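Long-range contacts in ORF 37 (Human herpesvirus 8 type M, PDB 3POV), which cuts double- and single-stranded DNA with endonuclease and exonuclease activity, helping to process non-linear or branched viral DNA intermediates so that unit-length genomes can be packaged: residues F42-K47 / F470-W475; Q211-G216 / V386-G391; T339-V344 / N366-V371. All blocks are in the same frame, centred on the assembly; numbering follows the deposited sequence.

How the contacts relate
Followed from the N terminus, the chain opens contact 1 at 42-47, contact 2 at 211-216 and contact 3 at 339-344; they then close in reverse order, at 366-371, 386-391 and 470-475. The three loops are therefore concentric, and none cross. Contact 3 joins the open end of the hairpin of strands 342-347 and 359-369 in the large mixed sheet. Contact 2 joins the end of helix 374-388, the helix following that hairpin's second strand, to a turn in the small sheet. Contact 1 brings the loop after helix 448-469 back to the N-terminal helices. Contacts 1 and 3 lie on opposite sides of the chain's centre, with their own centres about 46 Å apart.

Contact 1 (F42-K47 / F470-W475); sequences FLKHAK and FPYIKW
Leu-43 supplies most of the apolar part of this contact, pressing into side chains from Phe-470, Ile-473 and Trp-475. Its CD2 methyl sits over one face of the Phe-470 ring as a CH-pi contact, 3.5 Å from the centroid and only 9° off the ring normal. Leu-43 CB meets Phe-470 CE1 at 3.4 Å, while Leu-43 CG lies 4.0 Å from Ile-473 CD1. The same CD2 methyl reaches the edge of the indole, 4.0 Å from Trp-475 CZ2, and so joins two aromatic rings. Lys-44 adds its aliphatic chain: CG comes in at the edge of the Phe-470 ring, 3.5 Å from CE1.

One hydrogen bond crosses the segments. Tyr-472 OH donates to Leu-43 O at 2.6 Å, but with a C=O...O angle of 101° the hydroxyl stands above the carbonyl plane, away from a lone-pair direction. The phenol is brought there from the Phe-470 to Ile-473 type I turn, with Tyr-472 CG placed between the backbone N and the carbonyl carbon (chi1 58°).

Phe-164 packs edge-to-face with Phe-470 and Leu-64 of helix 63-80 touches Trp-475, extending the apolar surroundings. The contact is structural packing away from the magnesium site. Its chemistry is consistent with a join that rests mainly on apolar packing of a leucine against aromatic rings, with one polar bond gripping the carbonyl of the last residue of helix 39-43.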
loop_
_atom_site.group_PDB
_atom_site.type_symbol
_atom_site.label_atom_id
_atom_site.label_comp_id
_atom_site.label_asym_id
_atom_site.label_seq_id
_atom_site.Cartn_x
_atom_site.Cartn_y
_atom_site.Cartn_z
ATOM N N PHE A 42 -2.123 -18.955 -13.850
ATOM C CA PHE A 42 -2.583 -20.179 -13.202
ATOM C C PHE A 42 -3.969 -20.579 -13.714
ATOM O O PHE A 42 -4.172 -21.701 -14.172
ATOM C CB PHE A 42 -2.591 -19.993 -11.682
ATOM C CG PHE A 42 -3.258 -21.113 -10.933
ATOM C CD1 PHE A 42 -2.615 -22.323 -10.755
ATOM C CD2 PHE A 42 -4.519 -20.946 -10.393
ATOM C CE1 PHE A 42 -3.221 -23.350 -10.063
ATOM C CE2 PHE A 42 -5.126 -21.961 -9.703
ATOM C CZ PHE A 42 -4.478 -23.168 -9.536
ATOM N N LEU A 43 -4.909 -19.644 -13.643
ATOM C CA LEU A 43 -6.268 -19.865 -14.117
ATOM C C LEU A 43 -6.303 -20.326 -15.570
ATOM O O LEU A 43 -7.131 -21.154 -15.946
ATOM C CB LEU A 43 -7.093 -18.584 -13.965
ATOM C CG LEU A 43 -7.761 -18.298 -12.616
ATOM C CD1 LEU A 43 -6.843 -18.626 -11.452
ATOM C CD2 LEU A 43 -8.229 -16.853 -12.545
ATOM N N LYS A 44 -5.402 -19.788 -16.385
ATOM C CA LYS A 44 -5.416 -20.074 -17.817
ATOM C C LYS A 44 -4.561 -21.278 -18.205
ATOM O O LYS A 44 -4.322 -21.517 -19.386
ATOM C CB LYS A 44 -5.009 -18.835 -18.619
ATOM C CG LYS A 44 -6.097 -17.776 -18.700
ATOM C CD LYS A 44 -5.592 -16.487 -19.333
ATOM C CE LYS A 44 -4.619 -15.759 -18.414
ATOM N NZ LYS A 44 -4.210 -14.429 -18.953
ATOM N N HIS A 45 -4.114 -22.040 -17.212
ATOM C CA HIS A 45 -3.320 -23.236 -17.475
ATOM C C HIS A 45 -4.214 -24.383 -17.950
ATOM O O HIS A 45 -5.393 -24.443 -17.604
ATOM C CB HIS A 45 -2.537 -23.650 -16.228
ATOM C CG HIS A 45 -1.452 -24.648 -16.495
ATOM N ND1 HIS A 45 -1.692 -26.002 -16.601
ATOM C CD2 HIS A 45 -0.118 -24.491 -16.665
ATOM C CE1 HIS A 45 -0.555 -26.634 -16.832
ATOM N NE2 HIS A 45 0.417 -25.739 -16.874
ATOM N N ALA A 46 -3.647 -25.286 -18.745
ATOM C CA ALA A 46 -4.400 -26.401 -19.317
ATOM C C ALA A 46 -4.964 -27.329 -18.242
ATOM O O ALA A 46 -6.131 -27.722 -18.303
ATOM C CB ALA A 46 -3.530 -27.184 -20.291
ATOM N N LYS A 47 -4.127 -27.683 -17.271
ATOM C CA LYS A 47 -4.561 -28.476 -16.128
ATOM C C LYS A 47 -5.819 -27.881 -15.504
ATOM O O LYS A 47 -6.771 -28.601 -15.195
ATOM C CB LYS A 47 -3.453 -28.541 -15.075
ATOM C CG LYS A 47 -2.231 -29.344 -15.485
ATOM C CD LYS A 47 -2.338 -30.789 -15.028
ATOM C CE LYS A 47 -1.012 -31.522 -15.184
ATOM N NZ LYS A 47 0.092 -30.846 -14.439
ATOM N N PHE A 470 -12.333 -14.871 -17.333
ATOM C CA PHE A 470 -12.257 -16.332 -17.327
ATOM C C PHE A 470 -13.649 -16.966 -17.372
ATOM O O PHE A 470 -14.127 -17.494 -16.368
ATOM C CB PHE A 470 -11.496 -16.825 -16.090
ATOM C CG PHE A 470 -10.176 -16.130 -15.866
ATOM C CD1 PHE A 470 -9.000 -16.661 -16.369
ATOM C CD2 PHE A 470 -10.112 -14.946 -15.145
ATOM C CE1 PHE A 470 -7.786 -16.026 -16.162
ATOM C CE2 PHE A 470 -8.901 -14.305 -14.934
ATOM C CZ PHE A 470 -7.736 -14.845 -15.445
ATOM N N PRO A 471 -14.299 -16.922 -18.546
ATOM C CA PRO A 471 -15.662 -17.443 -18.712
ATOM C C PRO A 471 -15.740 -18.962 -18.563
ATOM O O PRO A 471 -16.729 -19.469 -18.038
ATOM C CB PRO A 471 -16.024 -17.032 -20.144
ATOM C CG PRO A 471 -14.717 -16.899 -20.841
ATOM C CD PRO A 471 -13.749 -16.395 -19.808
ATOM N N TYR A 472 -14.710 -19.673 -19.012
ATOM C CA TYR A 472 -14.688 -21.131 -18.914
ATOM C C TYR A 472 -14.710 -21.597 -17.461
ATOM O O TYR A 472 -14.808 -22.792 -17.181
ATOM C CB TYR A 472 -13.463 -21.704 -19.629
ATOM C CG TYR A 472 -12.147 -21.181 -19.102
ATOM C CD1 TYR A 472 -11.603 -20.001 -19.590
ATOM C CD2 TYR A 472 -11.447 -21.869 -18.121
ATOM C CE1 TYR A 472 -10.400 -19.518 -19.114
ATOM C CE2 TYR A 472 -10.245 -21.397 -17.639
ATOM C CZ TYR A 472 -9.726 -20.219 -18.139
ATOM O OH TYR A 472 -8.529 -19.742 -17.665
ATOM N N ILE A 473 -14.608 -20.647 -16.540
ATOM C CA ILE A 473 -14.683 -20.954 -15.120
ATOM C C ILE A 473 -16.083 -20.638 -14.599
ATOM O O ILE A 473 -16.552 -19.508 -14.700
ATOM C CB ILE A 473 -13.618 -20.175 -14.317
ATOM C CG1 ILE A 473 -12.215 -20.538 -14.817
ATOM C CG2 ILE A 473 -13.759 -20.446 -12.825
ATOM C CD1 ILE A 473 -11.086 -20.105 -13.901
ATOM N N LYS A 474 -16.756 -21.650 -14.061
ATOM C CA LYS A 474 -18.098 -21.465 -13.519
ATOM C C LYS A 474 -17.997 -20.976 -12.086
ATOM O O LYS A 474 -18.310 -21.705 -11.145
ATOM C CB LYS A 474 -18.906 -22.764 -13.594
ATOM N N TRP A 475 -17.548 -19.733 -11.934
ATOM C CA TRP A 475 -17.308 -19.144 -10.621
ATOM C C TRP A 475 -18.497 -19.319 -9.680
ATOM O O TRP A 475 -19.648 -19.282 -10.103
ATOM C CB TRP A 475 -16.965 -17.655 -10.749
ATOM C CG TRP A 475 -15.617 -17.371 -11.367
ATOM C CD1 TRP A 475 -15.365 -16.995 -12.661
ATOM C CD2 TRP A 475 -14.341 -17.427 -10.713
ATOM N NE1 TRP A 475 -14.014 -16.819 -12.849
ATOM C CE2 TRP A 475 -13.364 -17.079 -11.670
ATOM C CE3 TRP A 475 -13.930 -17.741 -9.414
ATOM C CZ2 TRP A 475 -12.008 -17.040 -11.368
ATOM C CZ3 TRP A 475 -12.579 -17.697 -9.116
ATOM C CH2 TRP A 475 -11.636 -17.350 -10.088
#

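Contact 2 (Q211-G216 / V386-G391); sequences QSPQNG and VEEYIG
Glu-388, the last residue of helix 374-388, and Tyr-389 just beyond it grip the turn of the beta hairpin formed by strands 210-211 and 218-220 in this PD-(D/E)XK-type nuclease. The Glu-388 carboxylate faces Ser-212, whose OG sits astride it, 2.9 Å from both Glu-388 OE1 and Glu-388 OE2. Gln-214 N donates to Glu-388 OE2 at 3.2 Å, meeting it nearly along its C-O axis, with an N-H...O angle of 142°. The extended glutamate chain (chi2 -178°) carries the carboxylate away from the helix to these donors. Alongside, Tyr-389 OH donates to Gln-211 O at 2.7 Å, in the carbonyl plane and on a lone pair. Pro-213 fills the ground between the two side chains, its CD 3.8 Å from Tyr-389 CE2 and 3.3 Å from Glu-388 OE2.

Further out, the turn is held by its own backbone, where Gly-216 N donates to Ser-212 O. Helix 114-126 backs the contact through Cys-121, which touches Tyr-389, and Arg-117, whose NE bonds Pro-213 O. On the hairpin strand, Gln-211 OE1 accepts from Arg-65 NE. The serine hydroxyl that meets the carboxylate also accepts a weak bond, Asn-215 N to Ser-212 OG at 3.4 Å.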
loop_
_atom_site.group_PDB
_atom_site.type_symbol
_atom_site.label_atom_id
_atom_site.label_comp_id
_atom_site.label_asym_id
_atom_site.label_seq_id
_atom_site.Cartn_x
_atom_site.Cartn_y
_atom_site.Cartn_z
ATOM N N GLN A 211 -2.041 -11.150 1.697
ATOM C CA GLN A 211 -3.301 -11.543 1.083
ATOM C C GLN A 211 -4.436 -11.579 2.095
ATOM O O GLN A 211 -4.228 -11.861 3.276
ATOM C CB GLN A 211 -3.164 -12.917 0.440
ATOM C CG GLN A 211 -2.211 -12.943 -0.725
ATOM C CD GLN A 211 -1.703 -14.333 -1.015
ATOM O OE1 GLN A 211 -1.901 -14.862 -2.106
ATOM N NE2 GLN A 211 -1.050 -14.941 -0.031
ATOM N N SER A 212 -5.640 -11.283 1.621
ATOM C CA SER A 212 -6.838 -11.468 2.426
ATOM C C SER A 212 -7.054 -12.954 2.675
ATOM O O SER A 212 -7.245 -13.729 1.740
ATOM C CB SER A 212 -8.053 -10.884 1.713
ATOM O OG SER A 212 -9.206 -11.011 2.521
ATOM N N PRO A 213 -7.001 -13.368 3.941
ATOM C CA PRO A 213 -7.257 -14.786 4.219
ATOM C C PRO A 213 -8.733 -15.138 4.041
ATOM O O PRO A 213 -9.053 -16.303 3.850
ATOM C CB PRO A 213 -6.828 -14.939 5.681
ATOM C CG PRO A 213 -6.980 -13.567 6.259
ATOM C CD PRO A 213 -6.646 -12.610 5.152
ATOM N N GLN A 214 -9.612 -14.141 4.078
ATOM C CA GLN A 214 -11.051 -14.388 3.995
ATOM C C GLN A 214 -11.617 -14.480 2.578
ATOM O O GLN A 214 -12.620 -15.162 2.361
ATOM C CB GLN A 214 -11.839 -13.366 4.821
ATOM C CG GLN A 214 -11.779 -13.617 6.323
ATOM C CD GLN A 214 -12.191 -15.040 6.699
ATOM O OE1 GLN A 214 -13.381 -15.352 6.797
ATOM N NE2 GLN A 214 -11.204 -15.905 6.917
ATOM N N ASN A 215 -10.988 -13.811 1.614
ATOM C CA ASN A 215 -11.491 -13.854 0.237
ATOM C C ASN A 215 -10.424 -14.050 -0.833
ATOM O O ASN A 215 -10.726 -14.433 -1.964
ATOM C CB ASN A 215 -12.324 -12.606 -0.078
ATOM C CG ASN A 215 -11.586 -11.315 0.232
ATOM O OD1 ASN A 215 -10.576 -10.988 -0.403
ATOM N ND2 ASN A 215 -12.093 -10.568 1.208
ATOM N N GLY A 216 -9.178 -13.780 -0.475
ATOM C CA GLY A 216 -8.079 -13.880 -1.414
ATOM C C GLY A 216 -8.202 -13.008 -2.656
ATOM O O GLY A 216 -7.590 -13.309 -3.681
ATOM N N VAL A 386 -5.438 -5.505 7.813
ATOM C CA VAL A 386 -4.794 -5.633 9.112
ATOM C C VAL A 386 -5.790 -6.184 10.133
ATOM O O VAL A 386 -5.406 -6.897 11.056
ATOM C CB VAL A 386 -4.202 -4.277 9.591
ATOM C CG1 VAL A 386 -3.868 -4.319 11.075
ATOM C CG2 VAL A 386 -2.974 -3.922 8.780
ATOM N N GLU A 387 -7.065 -5.851 9.953
ATOM C CA GLU A 387 -8.131 -6.380 10.796
ATOM C C GLU A 387 -8.184 -7.904 10.729
ATOM O O GLU A 387 -8.249 -8.576 11.758
ATOM C CB GLU A 387 -9.489 -5.822 10.369
ATOM C CG GLU A 387 -9.714 -4.355 10.662
ATOM C CD GLU A 387 -11.177 -3.968 10.530
ATOM O OE1 GLU A 387 -11.478 -2.996 9.804
ATOM O OE2 GLU A 387 -12.029 -4.646 11.148
ATOM N N GLU A 388 -8.168 -8.443 9.513
ATOM C CA GLU A 388 -8.234 -9.885 9.319
ATOM C C GLU A 388 -7.042 -10.587 9.954
ATOM O O GLU A 388 -7.165 -11.691 10.475
ATOM C CB GLU A 388 -8.295 -10.231 7.832
ATOM C CG GLU A 388 -9.466 -9.628 7.088
ATOM C CD GLU A 388 -9.486 -10.046 5.631
ATOM O OE1 GLU A 388 -9.344 -9.171 4.753
ATOM O OE2 GLU A 388 -9.631 -11.253 5.360
ATOM N N TYR A 389 -5.883 -9.944 9.902
ATOM C CA TYR A 389 -4.668 -10.530 10.450
ATOM C C TYR A 389 -4.623 -10.400 11.967
ATOM O O TYR A 389 -3.683 -10.872 12.609
ATOM C CB TYR A 389 -3.435 -9.875 9.833
ATOM C CG TYR A 389 -3.062 -10.406 8.467
ATOM C CD1 TYR A 389 -1.885 -11.122 8.283
ATOM C CD2 TYR A 389 -3.877 -10.189 7.361
ATOM C CE1 TYR A 389 -1.527 -11.605 7.041
ATOM C CE2 TYR A 389 -3.525 -10.675 6.106
ATOM C CZ TYR A 389 -2.348 -11.383 5.957
ATOM O OH TYR A 389 -1.981 -11.880 4.724
ATOM N N ILE A 390 -5.641 -9.756 12.532
ATOM C CA ILE A 390 -5.722 -9.557 13.974
ATOM C C ILE A 390 -6.868 -10.353 14.583
ATOM O O ILE A 390 -6.753 -10.866 15.692
ATOM C CB ILE A 390 -5.918 -8.070 14.333
ATOM C CG1 ILE A 390 -4.662 -7.261 14.007
ATOM C CG2 ILE A 390 -6.265 -7.923 15.808
ATOM C CD1 ILE A 390 -4.815 -5.778 14.265
ATOM N N GLY A 391 -7.976 -10.442 13.853
ATOM C CA GLY A 391 -9.142 -11.173 14.316
ATOM C C GLY A 391 -9.044 -12.658 14.028
ATOM O O GLY A 391 -9.699 -13.169 13.119
#

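Contact 3 (T339-V344 / N366-V371); sequences TTESDV and NLFVNV
Glu-341 and Asn-366 bring their CA atoms to 4.9 Å and Ser-342 and Leu-367 theirs to 5.9 Å, yet no backbone hydrogen bond joins the two segments, although Val-344 pairs with Phe-363 further along the same hairpin.

Here a side chain makes the polar link. Ser-342 OG donates to Leu-367 O at 2.8 Å; the hydroxyl stands 45° out of the carbonyl plane, with a C=O...O angle of 134°, and so misses the lone-pair direction. Its OG is also hydrogen-bonded to Thr-442 OG1 of the neighbouring strand 435-443, which means one hydroxyl touches both strands that flank 342-347 in the mixed sheet.

The Phe-368 side chain turns back toward residues 339-341, its CG anti to the carbonyl carbon and beside the backbone N. The ring edge meets Thr-340 O, which lies near the ring plane, 3.0 Å from Phe-368 CE1. Thr-339 N lies obliquely to the ring, 3.5 Å from Phe-368 CE1. The hydrogen-bearing edge of a phenyl ring is slightly positive, so its approach to a carbonyl oxygen is probably favourable, though the pair is not a conventional hydrogen bond.

Glu-341 and Asn-366 lie side by side and point the same way, their carboxylate and amide planes 43° apart. With Glu-341 CG 3.9 Å from Asn-366 CA, the stem of Glu-341 packs against the backbone of Asn-366. The amide of Asn-366 is committed to other partners: OD1 accepts from Trp-313 NE1 and ND2 binds Glu-312 OE2.

At the open end of this hairpin, then, cohesion comes from one serine hydroxyl, an aromatic edge and the aliphatic stem of Glu-341. The chemistry implies that side chains take over the joining of the two segments where their backbones form no mutual hydrogen bonds.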
loop_
_atom_site.group_PDB
_atom_site.type_symbol
_atom_site.label_atom_id
_atom_site.label_comp_id
_atom_site.label_asym_id
_atom_site.label_seq_id
_atom_site.Cartn_x
_atom_site.Cartn_y
_atom_site.Cartn_z
ATOM N N THR A 339 -11.554 16.222 12.682
ATOM C CA THR A 339 -11.410 16.569 14.091
ATOM C C THR A 339 -9.966 16.481 14.569
ATOM O O THR A 339 -9.427 17.448 15.103
ATOM C CB THR A 339 -12.299 15.685 14.984
ATOM O OG1 THR A 339 -13.677 15.948 14.696
ATOM C CG2 THR A 339 -12.032 15.976 16.451
ATOM N N THR A 340 -9.343 15.320 14.390
ATOM C CA THR A 340 -7.944 15.153 14.764
ATOM C C THR A 340 -7.034 15.824 13.731
ATOM O O THR A 340 -7.078 15.497 12.546
ATOM C CB THR A 340 -7.569 13.672 14.891
ATOM O OG1 THR A 340 -8.598 12.978 15.604
ATOM C CG2 THR A 340 -6.244 13.512 15.629
ATOM N N GLU A 341 -6.209 16.762 14.186
ATOM C CA GLU A 341 -5.366 17.541 13.283
ATOM C C GLU A 341 -4.048 16.839 12.946
ATOM O O GLU A 341 -3.593 15.957 13.680
ATOM C CB GLU A 341 -5.079 18.918 13.883
ATOM C CG GLU A 341 -6.323 19.701 14.261
ATOM C CD GLU A 341 -5.998 21.062 14.846
ATOM O OE1 GLU A 341 -4.804 21.434 14.859
ATOM O OE2 GLU A 341 -6.934 21.763 15.288
ATOM N N SER A 342 -3.443 17.247 11.832
ATOM C CA SER A 342 -2.148 16.727 11.414
ATOM C C SER A 342 -1.042 17.255 12.314
ATOM O O SER A 342 -1.240 18.212 13.059
ATOM C CB SER A 342 -1.843 17.139 9.973
ATOM O OG SER A 342 -2.762 16.584 9.055
ATOM N N ASP A 343 0.123 16.621 12.242
ATOM C CA ASP A 343 1.332 17.145 12.861
ATOM C C ASP A 343 2.313 17.551 11.774
ATOM O O ASP A 343 2.695 16.739 10.929
ATOM C CB ASP A 343 1.978 16.105 13.775
ATOM C CG ASP A 343 1.136 15.801 14.995
ATOM O OD1 ASP A 343 1.050 16.671 15.888
ATOM O OD2 ASP A 343 0.564 14.691 15.062
ATOM N N VAL A 344 2.713 18.817 11.793
ATOM C CA VAL A 344 3.654 19.343 10.808
ATOM C C VAL A 344 5.062 19.426 11.395
ATOM O O VAL A 344 5.278 20.057 12.426
ATOM C CB VAL A 344 3.225 20.744 10.327
ATOM C CG1 VAL A 344 4.109 21.208 9.183
ATOM C CG2 VAL A 344 1.763 20.735 9.903
ATOM N N ASN A 366 -4.932 22.236 11.402
ATOM C CA ASN A 366 -6.238 21.759 10.966
ATOM C C ASN A 366 -6.251 21.460 9.468
ATOM O O ASN A 366 -6.957 22.107 8.689
ATOM C CB ASN A 366 -7.338 22.758 11.336
ATOM C CG ASN A 366 -7.053 24.157 10.826
ATOM O OD1 ASN A 366 -5.911 24.500 10.526
ATOM N ND2 ASN A 366 -8.094 24.974 10.728
ATOM N N LEU A 367 -5.437 20.487 9.078
ATOM C CA LEU A 367 -5.460 19.939 7.732
ATOM C C LEU A 367 -5.803 18.456 7.840
ATOM O O LEU A 367 -5.302 17.761 8.718
ATOM C CB LEU A 367 -4.109 20.144 7.039
ATOM C CG LEU A 367 -3.726 21.608 6.794
ATOM C CD1 LEU A 367 -2.337 21.738 6.184
ATOM C CD2 LEU A 367 -4.765 22.280 5.912
ATOM N N PHE A 368 -6.666 17.977 6.958
ATOM C CA PHE A 368 -7.142 16.607 7.063
ATOM C C PHE A 368 -6.964 15.840 5.760
ATOM O O PHE A 368 -6.791 16.432 4.696
ATOM C CB PHE A 368 -8.609 16.587 7.506
ATOM C CG PHE A 368 -8.874 17.381 8.759
ATOM C CD1 PHE A 368 -8.515 16.882 10.003
ATOM C CD2 PHE A 368 -9.477 18.628 8.692
ATOM C CE1 PHE A 368 -8.751 17.613 11.155
ATOM C CE2 PHE A 368 -9.718 19.362 9.840
ATOM C CZ PHE A 368 -9.354 18.855 11.074
ATOM N N VAL A 369 -6.992 14.515 5.858
ATOM C CA VAL A 369 -6.937 13.663 4.679
ATOM C C VAL A 369 -8.156 13.900 3.790
ATOM O O VAL A 369 -9.288 13.952 4.270
ATOM C CB VAL A 369 -6.842 12.153 5.047
ATOM C CG1 VAL A 369 -8.001 11.736 5.949
ATOM C CG2 VAL A 369 -6.811 11.297 3.785
ATOM N N ASN A 370 -7.909 14.056 2.496
ATOM C CA ASN A 370 -8.971 14.168 1.513
ATOM C C ASN A 370 -9.589 12.785 1.287
ATOM O O ASN A 370 -8.944 11.894 0.729
ATOM C CB ASN A 370 -8.405 14.732 0.208
ATOM C CG ASN A 370 -9.471 14.964 -0.841
ATOM O OD1 ASN A 370 -10.662 14.903 -0.553
ATOM N ND2 ASN A 370 -9.046 15.236 -2.067
ATOM N N VAL A 371 -10.827 12.602 1.736
ATOM C CA VAL A 371 -11.465 11.295 1.663
ATOM C C VAL A 371 -11.729 10.852 0.224
ATOM O O VAL A 371 -11.946 9.665 -0.032
ATOM C CB VAL A 371 -12.775 11.245 2.478
ATOM C CG1 VAL A 371 -12.516 11.658 3.919
ATOM C CG2 VAL A 371 -13.838 12.127 1.840
#